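Local coordinates for protein mycosin-1 (Mycobacterium smegmatis, PDB 4KB5) that acts as a membrane-anchored, subtilisin-like serine protease that cleaves EspB and may regulate ESX-1 type VII secretion and virulence in mycobacteria, at residues Ala198-Ala203 against Pro253-Val258; Ser161-Val166 against Glu193-Ala198; Asn47-Ile52 against Gly259-Asn264; Thr103-Ile108 against Ser314-Ser319. All coordinates share one frame; numbering follows the deposited sequence.

Contact 1 (Ala198-Ala203 against Pro253-Val258); sequences AAINYA and PLVLTV
Ile200 on the helix and Val255, just ahead of Leu256 in the chain, make the tight part of this contact. CG2 of Ile200 comes within 3.8 Å of CG1 of Val255, and the two side chains cross at about a right angle. The same methyl lies 4.1 Å from CG of Leu254, so one branch of the isoleucine serves two consecutive residues. With chi1 at -68°, Ile200 keeps CG1 beside its own backbone N and turns CG2 to the far side, where the partner residues are. Around this inner half, Pro248 and Tyr251 also touch Ile200, while Ile211 of strand 210-214 touches Val255.

On the outer side the packing thins. CD2 of Leu254 stays 4.4 Å from CA of Asn201, and both residues are partly exposed. The amide of Asn201 serves its own helix, OD1 being hydrogen-bonded to Asn205. Ile7, from near the N-terminus of the chain, also touches Leu254.

No hydrogen bond joins the two segments. Within the helix Tyr202 N bonds to Ala198 O at 2.9 Å, and Leu256 finds backbone partners in strand 210-214. What holds helix 194-206 to the Leu254-Val255 part of the segment leading into strand 256-261 is therefore apolar burial and the fit of methyl groups, strongest at the isoleucine and fading toward Asn201.

Contact 2 (Ser161-Val166 against Glu193-Ala198); sequences SLARSV and ETSLGA
CB of Ala163 presses against the opposite backbone, 3.6 Å from CA of Leu196, a touch that involves no ring face or edge. The flat polar groups beside it are the peptide carbonyl of Leu162 and the carboxylate of Glu193. Within the first helix the hydroxyl of Ser165 donates to Leu162 O at 2.6 Å, lying in the carbonyl plane on a lone pair with an angle of 117° at the oxygen. Val166 N binds that oxygen too, so it is gripped twice. Before the first turn of helix 194-206, buried Glu193 has OE1 hydrogen-bonded to Tyr185 OH, and OE2 to Tyr251 OH, Ser247 OG and Trp250 NE1, which would favour a charged carboxylate.

Across the interface the helices run side by side, their axes 8.2 Å apart and only 20° from parallel. Small residues permit this. CB of Ala163 also lies 3.6 Å from OG of Ser195, a hydroxyl set between its own backbone N and carbonyl carbon (chi1 65°), on the side facing the alanine. Deeper in, CD2 of Leu162 meets CD1 of Leu196 at 3.8 Å, the two leucines slanting across one another; Leu162 also touches Ile69 and Ile179 of the central sheet.

No hydrogen bond crosses between the two segments. The contact is one of van der Waals packing, mainly apolar.

Contact 3 (Asn47-Ile52 against Gly259-Asn264); sequences NDYLRI and GSIGQN
Tyr49 reaches across to Ile261 and Gln263 from the end of helix 45-49. Gly259 and Ser260 precede these two and belong to strand 256-261: Gly259 bonds through its backbone to Ala279 and Ala281 of the edge strand, and the hydroxyl of Ser260 pairs with that of Ser268. Ile261, still in the strand, makes the main touch. Its CD1 lies 3.6 Å from OH of Tyr49 and 3.8 Å from CZ of the same ring. The two side chains approach from opposite directions, CD1 coming obliquely to the phenol end of the ring. Ile261 achieves this by setting CG1 between its backbone N and carbonyl carbon (chi1 56°), which turns the longer branch toward the tyrosine.

After Gly262 the chain has left the strand. Gln263 contributes its backbone rather than its amide: its carbonyl O stands 4.4 Å from CE1 of Tyr49, a loose approach, while its side chain sets off away from the helix. Asn264 OD1 is hydrogen-bonded to Gln266 N, two residues further on.

Just beyond the tyrosine, Arg51 takes positive phi and closes the helix with a Schellman motif, Ile52 N bonding to Asn47 O at 3.0 Å. A salt bridge ties Arg51 to Asp362, next to helix 363-368. The contact thus joins the end of helix 45-49 to the C-terminal end of strand 256-261, with Leu50 and Ile52 resting on Tyr317 of helix 311-328.

Contact 4 (Thr103-Ile108 against Ser314-Ser319); sequences TMTAAI and SAAYVS
Thr105 and Ala316 mark the closest backbone approach of two buried helices, with their CA atoms 5.8 Å apart. The axes pass at 8.6 Å and diverge by 34°, both helices running in broadly the same direction. At this point the methyl of Ala316 faces the first helix directly, its CB 3.5 Å from the carbonyl O of Thr105 and 3.8 Å from CG2 of the same threonine.

Thr105 is split between two tasks. Its methyl faces Ala316, whereas OG1 is hydrogen-bonded to Asp70 OD2 and His101 O. Asp70 and His101 are assigned to the charge relay system, so the threonine is a second-shell partner of the aspartate. In the subtilisin fold the catalytic histidine and serine each sit at the start of a helix; here helix 102-110 follows His101, and helix 311-328 carries Ser312 in its first turn. Packing between these helices therefore connects the parts of the framework that bear the triad.

One turn beyond Thr105, Ile108 covers the largest area here, mostly through CG2. That methyl touches CB of Ala316 at 3.7 Å and also sits squarely over one face of the Tyr317 ring, 3.4 Å from the ring centroid and 4° off the normal, a CH-pi contact. Nearly equal distances to all six ring carbons confirm the centring. A chi1 of -75° leaves CG2 anti to the backbone N, which aims it at the ring. Phe313 lies against both Thr105 and Ile108, while Met122 also touches Tyr317.

In the fold
The four contacts all lie in the subtilisin-like domain, and strand 256-261 of its parallel sheet runs through contacts 1 and 3, whose centres lie 25 Å apart. Contacts 1 and 2 share Ala198 and helix 194-206, with centres 10 Å apart; Ala203 CB meets Val166 CG1 at 3.6 Å between them. Contact 4 touches both ends of the strand: Leu256 CD2 packs on Val318 CG1 at 3.6 Å, and Ser260 CB on Ser314 OG at 3.3 Å. Contact 4 is also nearest the catalytic triad, the side chain of Thr105 lying about 3 Å from that of Asp70. In contact 2, the side chain of Leu162 is about 9 Å from that of Asp70. Contacts 1 and 3 lie away from the triad.

Contact 1 (Ala198-Ala203 against Pro253-Val258)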
loop_
_atom_site.group_PDB
_atom_site.type_symbol
_atom_site.label_atom_id
_atom_site.label_comp_id
_atom_site.label_asym_id
_atom_site.label_seq_id
_atom_site.Cartn_x
_atom_site.Cartn_y
_atom_site.Cartn_z
ATOM N N ALA A 198 -9.836 -6.310 -12.991
ATOM C CA ALA A 198 -9.285 -6.256 -14.351
ATOM C C ALA A 198 -8.053 -5.331 -14.457
ATOM O O ALA A 198 -7.070 -5.652 -15.133
ATOM C CB ALA A 198 -10.369 -5.832 -15.345
ATOM N N ALA A 199 -8.108 -4.175 -13.803
ATOM C CA ALA A 199 -6.972 -3.232 -13.838
ATOM C C ALA A 199 -5.708 -3.853 -13.192
ATOM O O ALA A 199 -4.590 -3.733 -13.716
ATOM C CB ALA A 199 -7.355 -1.928 -13.139
ATOM N N ILE A 200 -5.899 -4.534 -12.070
ATOM C CA ILE A 200 -4.792 -5.233 -11.391
ATOM C C ILE A 200 -4.145 -6.305 -12.283
ATOM O O ILE A 200 -2.918 -6.325 -12.475
ATOM C CB ILE A 200 -5.244 -5.755 -10.023
ATOM C CG1 ILE A 200 -5.505 -4.555 -9.102
ATOM C CG2 ILE A 200 -4.207 -6.694 -9.419
ATOM C CD1 ILE A 200 -6.297 -4.871 -7.856
ATOM N N ASN A 201 -4.977 -7.158 -12.873
ATOM C CA ASN A 201 -4.503 -8.174 -13.813
ATOM C C ASN A 201 -3.768 -7.545 -14.981
ATOM O O ASN A 201 -2.706 -8.020 -15.389
ATOM C CB ASN A 201 -5.683 -9.011 -14.323
ATOM C CG ASN A 201 -5.250 -10.072 -15.320
ATOM O OD1 ASN A 201 -4.672 -11.097 -14.950
ATOM N ND2 ASN A 201 -5.505 -9.815 -16.598
ATOM N N TYR A 202 -4.330 -6.460 -15.515
ATOM C CA TYR A 202 -3.657 -5.697 -16.562
ATOM C C TYR A 202 -2.273 -5.182 -16.126
ATOM O O TYR A 202 -1.263 -5.408 -16.800
ATOM C CB TYR A 202 -4.547 -4.524 -17.036
ATOM C CG TYR A 202 -3.853 -3.633 -18.041
ATOM C CD1 TYR A 202 -3.658 -4.051 -19.364
ATOM C CD2 TYR A 202 -3.368 -2.377 -17.666
ATOM C CE1 TYR A 202 -3.001 -3.237 -20.285
ATOM C CE2 TYR A 202 -2.719 -1.555 -18.578
ATOM C CZ TYR A 202 -2.539 -1.985 -19.883
ATOM O OH TYR A 202 -1.882 -1.162 -20.774
ATOM N N ALA A 203 -2.228 -4.477 -15.001
ATOM C CA ALA A 203 -0.961 -3.917 -14.516
ATOM C C ALA A 203 0.079 -5.012 -14.183
ATOM O O ALA A 203 1.270 -4.871 -14.499
ATOM C CB ALA A 203 -1.215 -3.021 -13.309
ATOM N N PRO A 253 -2.902 -13.482 -4.083
ATOM C CA PRO A 253 -1.500 -13.083 -4.163
ATOM C C PRO A 253 -1.102 -12.366 -5.453
ATOM O O PRO A 253 0.094 -12.217 -5.731
ATOM C CB PRO A 253 -0.764 -14.435 -4.081
ATOM C CG PRO A 253 -1.716 -15.428 -4.697
ATOM C CD PRO A 253 -3.103 -14.813 -4.694
ATOM N N LEU A 254 -2.082 -11.948 -6.246
ATOM C CA LEU A 254 -1.796 -11.091 -7.395
ATOM C C LEU A 254 -1.175 -9.770 -6.916
ATOM O O LEU A 254 -0.226 -9.274 -7.506
ATOM C CB LEU A 254 -3.073 -10.843 -8.185
ATOM C CG LEU A 254 -2.948 -10.555 -9.679
ATOM C CD1 LEU A 254 -1.893 -11.411 -10.386
ATOM C CD2 LEU A 254 -4.313 -10.768 -10.308
ATOM N N VAL A 255 -1.720 -9.225 -5.830
ATOM C CA VAL A 255 -1.078 -8.133 -5.092
ATOM C C VAL A 255 -0.421 -8.694 -3.824
ATOM O O VAL A 255 -0.741 -9.818 -3.420
ATOM C CB VAL A 255 -2.090 -7.027 -4.716
ATOM C CG1 VAL A 255 -2.713 -6.424 -5.978
ATOM C CG2 VAL A 255 -3.150 -7.553 -3.765
ATOM N N LEU A 256 0.512 -7.934 -3.238
ATOM C CA LEU A 256 1.063 -8.246 -1.904
ATOM C C LEU A 256 0.458 -7.314 -0.866
ATOM O O LEU A 256 0.658 -6.080 -0.920
ATOM C CB LEU A 256 2.595 -8.152 -1.888
ATOM C CG LEU A 256 3.281 -8.433 -0.529
ATOM C CD1 LEU A 256 2.915 -9.807 0.051
ATOM C CD2 LEU A 256 4.793 -8.294 -0.708
ATOM N N THR A 257 -0.310 -7.889 0.052
ATOM C CA THR A 257 -1.055 -7.113 1.041
ATOM C C THR A 257 -0.277 -7.060 2.356
ATOM O O THR A 257 0.088 -8.116 2.924
ATOM C CB THR A 257 -2.454 -7.717 1.251
ATOM O OG1 THR A 257 -3.140 -7.700 0.002
ATOM C CG2 THR A 257 -3.279 -6.937 2.283
ATOM N N VAL A 258 -0.021 -5.830 2.832
ATOM C CA VAL A 258 0.913 -5.607 3.939
ATOM C C VAL A 258 0.253 -5.068 5.202
ATOM O O VAL A 258 -0.393 -4.013 5.190
ATOM C CB VAL A 258 2.081 -4.706 3.501
ATOM C CG1 VAL A 258 3.128 -4.593 4.609
ATOM C CG2 VAL A 258 2.702 -5.235 2.209
#

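Contact 2 (Ser161-Val166 against Glu193-Ala198)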
loop_
_atom_site.group_PDB
_atom_site.type_symbol
_atom_site.label_atom_id
_atom_site.label_comp_id
_atom_site.label_asym_id
_atom_site.label_seq_id
_atom_site.Cartn_x
_atom_site.Cartn_y
_atom_site.Cartn_z
ATOM N N SER A 161 -12.324 4.664 -9.194
ATOM C CA SER A 161 -11.218 5.574 -9.531
ATOM C C SER A 161 -9.865 4.894 -9.305
ATOM O O SER A 161 -8.939 5.079 -10.089
ATOM C CB SER A 161 -11.320 6.908 -8.788
ATOM O OG SER A 161 -11.163 6.719 -7.397
ATOM N N LEU A 162 -9.765 4.060 -8.269
ATOM C CA LEU A 162 -8.524 3.291 -8.048
ATOM C C LEU A 162 -8.154 2.449 -9.266
ATOM O O LEU A 162 -7.000 2.465 -9.732
ATOM C CB LEU A 162 -8.646 2.412 -6.809
ATOM C CG LEU A 162 -7.399 1.550 -6.524
ATOM C CD1 LEU A 162 -6.177 2.425 -6.216
ATOM C CD2 LEU A 162 -7.684 0.587 -5.379
ATOM N N ALA A 163 -9.150 1.753 -9.816
ATOM C CA ALA A 163 -8.960 0.936 -11.019
ATOM C C ALA A 163 -8.321 1.717 -12.161
ATOM O O ALA A 163 -7.372 1.254 -12.800
ATOM C CB ALA A 163 -10.293 0.327 -11.467
ATOM N N ARG A 164 -8.836 2.919 -12.399
ATOM C CA ARG A 164 -8.293 3.795 -13.430
ATOM C C ARG A 164 -6.859 4.198 -13.101
ATOM O O ARG A 164 -5.987 4.186 -13.971
ATOM C CB ARG A 164 -9.167 5.041 -13.589
ATOM C CG ARG A 164 -10.353 4.851 -14.520
ATOM C CD ARG A 164 -11.003 6.181 -14.865
ATOM N NE ARG A 164 -11.856 6.668 -13.785
ATOM C CZ ARG A 164 -11.590 7.744 -13.051
ATOM N NH1 ARG A 164 -10.490 8.449 -13.277
ATOM N NH2 ARG A 164 -12.423 8.114 -12.088
ATOM N N SER A 165 -6.619 4.555 -11.842
ATOM C CA SER A 165 -5.260 4.953 -11.395
ATOM C C SER A 165 -4.216 3.840 -11.587
ATOM O O SER A 165 -3.069 4.111 -11.969
ATOM C CB SER A 165 -5.280 5.492 -9.954
ATOM O OG SER A 165 -5.417 4.453 -8.995
ATOM N N VAL A 166 -4.633 2.586 -11.381
ATOM C CA VAL A 166 -3.753 1.434 -11.591
ATOM C C VAL A 166 -3.389 1.265 -13.069
ATOM O O VAL A 166 -2.213 1.062 -13.412
ATOM C CB VAL A 166 -4.379 0.129 -11.018
ATOM C CG1 VAL A 166 -3.535 -1.096 -11.361
ATOM C CG2 VAL A 166 -4.539 0.240 -9.513
ATOM N N GLU A 193 -16.785 -4.659 -8.408
ATOM C CA GLU A 193 -15.347 -4.395 -8.383
ATOM C C GLU A 193 -14.652 -4.905 -9.612
ATOM O O GLU A 193 -13.420 -4.989 -9.620
ATOM C CB GLU A 193 -14.700 -5.161 -7.232
ATOM C CG GLU A 193 -14.746 -4.503 -5.887
ATOM C CD GLU A 193 -13.707 -5.085 -4.943
ATOM O OE1 GLU A 193 -13.977 -5.098 -3.721
ATOM O OE2 GLU A 193 -12.635 -5.535 -5.428
ATOM N N THR A 194 -15.416 -5.306 -10.629
ATOM C CA THR A 194 -14.831 -6.010 -11.763
ATOM C C THR A 194 -13.778 -5.184 -12.498
ATOM O O THR A 194 -12.846 -5.750 -13.075
ATOM C CB THR A 194 -15.892 -6.546 -12.765
ATOM O OG1 THR A 194 -16.763 -5.486 -13.159
ATOM C CG2 THR A 194 -16.731 -7.659 -12.147
ATOM N N SER A 195 -13.919 -3.856 -12.494
ATOM C CA SER A 195 -12.934 -3.026 -13.189
ATOM C C SER A 195 -11.611 -3.007 -12.419
ATOM O O SER A 195 -10.545 -2.977 -13.032
ATOM C CB SER A 195 -13.443 -1.595 -13.449
ATOM O OG SER A 195 -13.636 -0.904 -12.228
ATOM N N LEU A 196 -11.683 -3.062 -11.093
ATOM C CA LEU A 196 -10.465 -3.089 -10.253
ATOM C C LEU A 196 -9.686 -4.389 -10.434
ATOM O O LEU A 196 -8.474 -4.363 -10.674
ATOM C CB LEU A 196 -10.793 -2.855 -8.777
ATOM C CG LEU A 196 -9.610 -2.811 -7.790
ATOM C CD1 LEU A 196 -8.517 -1.828 -8.220
ATOM C CD2 LEU A 196 -10.109 -2.477 -6.393
ATOM N N GLY A 197 -10.386 -5.524 -10.353
ATOM C CA GLY A 197 -9.761 -6.828 -10.618
ATOM C C GLY A 197 -9.129 -6.857 -11.998
ATOM O O GLY A 197 -8.010 -7.349 -12.173
ATOM N N ALA A 198 -9.836 -6.310 -12.991
ATOM C CA ALA A 198 -9.285 -6.256 -14.351
ATOM C C ALA A 198 -8.053 -5.331 -14.457
ATOM O O ALA A 198 -7.070 -5.652 -15.133
ATOM C CB ALA A 198 -10.369 -5.832 -15.345
#

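Contact 3 (Asn47-Ile52 against Gly259-Asn264)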
loop_
_atom_site.group_PDB
_atom_site.type_symbol
_atom_site.label_atom_id
_atom_site.label_comp_id
_atom_site.label_asym_id
_atom_site.label_seq_id
_atom_site.Cartn_x
_atom_site.Cartn_y
_atom_site.Cartn_z
ATOM N N ASN A 47 14.550 1.764 10.400
ATOM C CA ASN A 47 15.799 1.629 9.656
ATOM C C ASN A 47 16.754 0.615 10.294
ATOM O O ASN A 47 17.425 -0.140 9.585
ATOM C CB ASN A 47 16.512 2.973 9.522
ATOM C CG ASN A 47 15.832 3.914 8.529
ATOM O OD1 ASN A 47 16.440 4.321 7.534
ATOM N ND2 ASN A 47 14.572 4.261 8.795
ATOM N N ASP A 48 16.836 0.625 11.628
ATOM C CA ASP A 48 17.672 -0.342 12.350
ATOM C C ASP A 48 17.025 -1.730 12.285
ATOM O O ASP A 48 17.678 -2.702 11.966
ATOM C CB ASP A 48 17.845 0.058 13.817
ATOM C CG ASP A 48 18.786 1.245 14.010
ATOM O OD1 ASP A 48 19.701 1.458 13.182
ATOM O OD2 ASP A 48 18.610 1.951 15.024
ATOM N N TYR A 49 15.738 -1.797 12.596
ATOM C CA TYR A 49 14.985 -3.047 12.593
ATOM C C TYR A 49 15.093 -3.802 11.258
ATOM O O TYR A 49 15.323 -5.014 11.237
ATOM C CB TYR A 49 13.532 -2.745 12.921
ATOM C CG TYR A 49 12.690 -3.962 13.177
ATOM C CD1 TYR A 49 12.356 -4.332 14.478
ATOM C CD2 TYR A 49 12.209 -4.745 12.119
ATOM C CE1 TYR A 49 11.569 -5.447 14.721
ATOM C CE2 TYR A 49 11.432 -5.869 12.357
ATOM C CZ TYR A 49 11.117 -6.211 13.656
ATOM O OH TYR A 49 10.341 -7.314 13.902
ATOM N N LEU A 50 14.950 -3.069 10.154
ATOM C CA LEU A 50 14.980 -3.645 8.812
ATOM C C LEU A 50 16.373 -3.683 8.203
ATOM O O LEU A 50 16.525 -4.093 7.043
ATOM C CB LEU A 50 14.045 -2.851 7.875
ATOM C CG LEU A 50 12.545 -2.879 8.182
ATOM C CD1 LEU A 50 11.827 -1.827 7.342
ATOM C CD2 LEU A 50 11.969 -4.268 7.917
ATOM N N ARG A 51 17.383 -3.248 8.963
ATOM C CA ARG A 51 18.788 -3.223 8.495
ATOM C C ARG A 51 18.941 -2.548 7.121
ATOM O O ARG A 51 19.591 -3.077 6.193
ATOM C CB ARG A 51 19.412 -4.635 8.492
ATOM C CG ARG A 51 19.064 -5.472 9.717
ATOM C CD ARG A 51 20.009 -6.647 9.935
ATOM N NE ARG A 51 19.820 -7.793 9.035
ATOM C CZ ARG A 51 18.898 -8.757 9.175
ATOM N NH1 ARG A 51 18.006 -8.720 10.163
ATOM N NH2 ARG A 51 18.844 -9.761 8.299
ATOM N N ILE A 52 18.348 -1.362 7.003
ATOM C CA ILE A 52 18.301 -0.648 5.726
ATOM C C ILE A 52 19.700 -0.316 5.211
ATOM O O ILE A 52 19.982 -0.499 4.019
ATOM C CB ILE A 52 17.353 0.578 5.801
ATOM C CG1 ILE A 52 15.911 0.079 6.014
ATOM C CG2 ILE A 52 17.477 1.452 4.553
ATOM C CD1 ILE A 52 14.815 1.125 5.987
ATOM N N GLY A 259 0.411 -5.810 6.291
ATOM C CA GLY A 259 -0.086 -5.390 7.605
ATOM C C GLY A 259 0.998 -4.677 8.403
ATOM O O GLY A 259 2.157 -4.604 7.983
ATOM N N SER A 260 0.631 -4.184 9.575
ATOM C CA SER A 260 1.559 -3.394 10.384
ATOM C C SER A 260 2.065 -4.097 11.658
ATOM O O SER A 260 1.288 -4.756 12.349
ATOM C CB SER A 260 0.901 -2.063 10.760
ATOM O OG SER A 260 1.745 -1.341 11.627
ATOM N N ILE A 261 3.362 -3.944 11.951
ATOM C CA ILE A 261 3.920 -4.288 13.280
ATOM C C ILE A 261 4.465 -3.064 14.044
ATOM O O ILE A 261 4.838 -2.038 13.441
ATOM C CB ILE A 261 5.036 -5.350 13.230
ATOM C CG1 ILE A 261 6.175 -4.904 12.302
ATOM C CG2 ILE A 261 4.464 -6.711 12.836
ATOM C CD1 ILE A 261 7.555 -5.258 12.811
ATOM N N GLY A 262 4.510 -3.190 15.369
ATOM C CA GLY A 262 5.072 -2.162 16.233
ATOM C C GLY A 262 6.526 -2.416 16.574
ATOM O O GLY A 262 7.120 -3.406 16.110
ATOM N N GLN A 263 7.090 -1.520 17.394
ATOM C CA GLN A 263 8.503 -1.575 17.815
ATOM C C GLN A 263 8.919 -2.913 18.417
ATOM O O GLN A 263 10.053 -3.347 18.232
ATOM C CB GLN A 263 8.817 -0.444 18.803
ATOM C CG GLN A 263 9.164 0.869 18.129
ATOM C CD GLN A 263 8.981 2.080 19.025
ATOM O OE1 GLN A 263 7.872 2.381 19.481
ATOM N NE2 GLN A 263 10.065 2.799 19.258
ATOM N N ASN A 264 7.995 -3.562 19.124
ATOM C CA ASN A 264 8.239 -4.875 19.723
ATOM C C ASN A 264 8.075 -6.050 18.754
ATOM O O ASN A 264 8.178 -7.207 19.164
ATOM C CB ASN A 264 7.335 -5.073 20.946
ATOM C CG ASN A 264 5.858 -5.122 20.590
ATOM O OD1 ASN A 264 5.437 -4.695 19.508
ATOM N ND2 ASN A 264 5.060 -5.646 21.509
#

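Contact 4 (Thr103-Ile108 against Ser314-Ser319)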
loop_
_atom_site.group_PDB
_atom_site.type_symbol
_atom_site.label_atom_id
_atom_site.label_comp_id
_atom_site.label_asym_id
_atom_site.label_seq_id
_atom_site.Cartn_x
_atom_site.Cartn_y
_atom_site.Cartn_z
ATOM N N THR A 103 2.976 12.307 0.987
ATOM C CA THR A 103 4.351 12.805 0.995
ATOM C C THR A 103 5.256 11.916 1.857
ATOM O O THR A 103 6.364 11.587 1.458
ATOM C CB THR A 103 4.434 14.278 1.504
ATOM O OG1 THR A 103 3.583 15.118 0.713
ATOM C CG2 THR A 103 5.854 14.797 1.409
ATOM N N MET A 104 4.773 11.553 3.031
ATOM C CA MET A 104 5.501 10.671 3.952
ATOM C C MET A 104 5.587 9.217 3.457
ATOM O O MET A 104 6.587 8.520 3.720
ATOM C CB MET A 104 4.859 10.719 5.341
ATOM C CG MET A 104 5.139 12.025 6.097
ATOM S SD MET A 104 3.754 13.183 6.080
ATOM C CE MET A 104 2.778 12.536 7.429
ATOM N N THR A 105 4.553 8.771 2.739
ATOM C CA THR A 105 4.555 7.439 2.107
ATOM C C THR A 105 5.691 7.358 1.098
ATOM O O THR A 105 6.490 6.414 1.126
ATOM C CB THR A 105 3.214 7.133 1.406
ATOM O OG1 THR A 105 2.142 7.279 2.347
ATOM C CG2 THR A 105 3.197 5.704 0.871
ATOM N N ALA A 106 5.764 8.367 0.224
ATOM C CA ALA A 106 6.802 8.478 -0.809
ATOM C C ALA A 106 8.212 8.562 -0.230
ATOM O O ALA A 106 9.158 8.015 -0.798
ATOM C CB ALA A 106 6.531 9.697 -1.706
ATOM N N ALA A 107 8.353 9.269 0.889
ATOM C CA ALA A 107 9.666 9.449 1.518
ATOM C C ALA A 107 10.145 8.135 2.136
ATOM O O ALA A 107 11.325 7.815 2.050
ATOM C CB ALA A 107 9.621 10.553 2.574
ATOM N N ILE A 108 9.239 7.369 2.737
ATOM C CA ILE A 108 9.604 6.011 3.207
ATOM C C ILE A 108 10.140 5.156 2.051
ATOM O O ILE A 108 11.155 4.448 2.194
ATOM C CB ILE A 108 8.452 5.353 3.980
ATOM C CG1 ILE A 108 8.388 5.999 5.370
ATOM C CG2 ILE A 108 8.665 3.838 4.127
ATOM C CD1 ILE A 108 7.046 5.906 6.056
ATOM N N SER A 314 3.519 0.775 6.311
ATOM C CA SER A 314 4.054 -0.605 6.232
ATOM C C SER A 314 4.192 -1.037 4.771
ATOM O O SER A 314 5.236 -1.564 4.352
ATOM C CB SER A 314 3.127 -1.574 6.960
ATOM O OG SER A 314 2.958 -1.186 8.308
ATOM N N ALA A 315 3.136 -0.789 3.988
ATOM C CA ALA A 315 3.164 -1.074 2.545
ATOM C C ALA A 315 4.299 -0.341 1.849
ATOM O O ALA A 315 4.967 -0.916 1.002
ATOM C CB ALA A 315 1.827 -0.715 1.901
ATOM N N ALA A 316 4.524 0.933 2.206
ATOM C CA ALA A 316 5.633 1.712 1.640
ATOM C C ALA A 316 7.004 1.043 1.843
ATOM O O ALA A 316 7.819 0.973 0.919
ATOM C CB ALA A 316 5.627 3.158 2.182
ATOM N N TYR A 317 7.271 0.525 3.038
ATOM C CA TYR A 317 8.536 -0.186 3.248
ATOM C C TYR A 317 8.710 -1.360 2.294
ATOM O O TYR A 317 9.792 -1.575 1.744
ATOM C CB TYR A 317 8.667 -0.666 4.696
ATOM C CG TYR A 317 9.128 0.438 5.614
ATOM C CD1 TYR A 317 10.412 0.955 5.494
ATOM C CD2 TYR A 317 8.274 0.982 6.575
ATOM C CE1 TYR A 317 10.850 1.968 6.315
ATOM C CE2 TYR A 317 8.707 2.006 7.405
ATOM C CZ TYR A 317 9.996 2.480 7.261
ATOM O OH TYR A 317 10.450 3.494 8.042
ATOM N N VAL A 318 7.624 -2.098 2.090
ATOM C CA VAL A 318 7.641 -3.291 1.228
ATOM C C VAL A 318 7.755 -2.898 -0.254
ATOM O O VAL A 318 8.489 -3.546 -1.029
ATOM C CB VAL A 318 6.413 -4.194 1.537
ATOM C CG1 VAL A 318 6.410 -5.440 0.658
ATOM C CG2 VAL A 318 6.425 -4.605 3.004
ATOM N N SER A 319 7.082 -1.805 -0.642
ATOM C CA SER A 319 7.297 -1.241 -1.988
ATOM C C SER A 319 8.736 -0.835 -2.190
ATOM O O SER A 319 9.321 -1.105 -3.242
ATOM C CB SER A 319 6.390 -0.030 -2.257
ATOM O OG SER A 319 5.044 -0.434 -2.320
#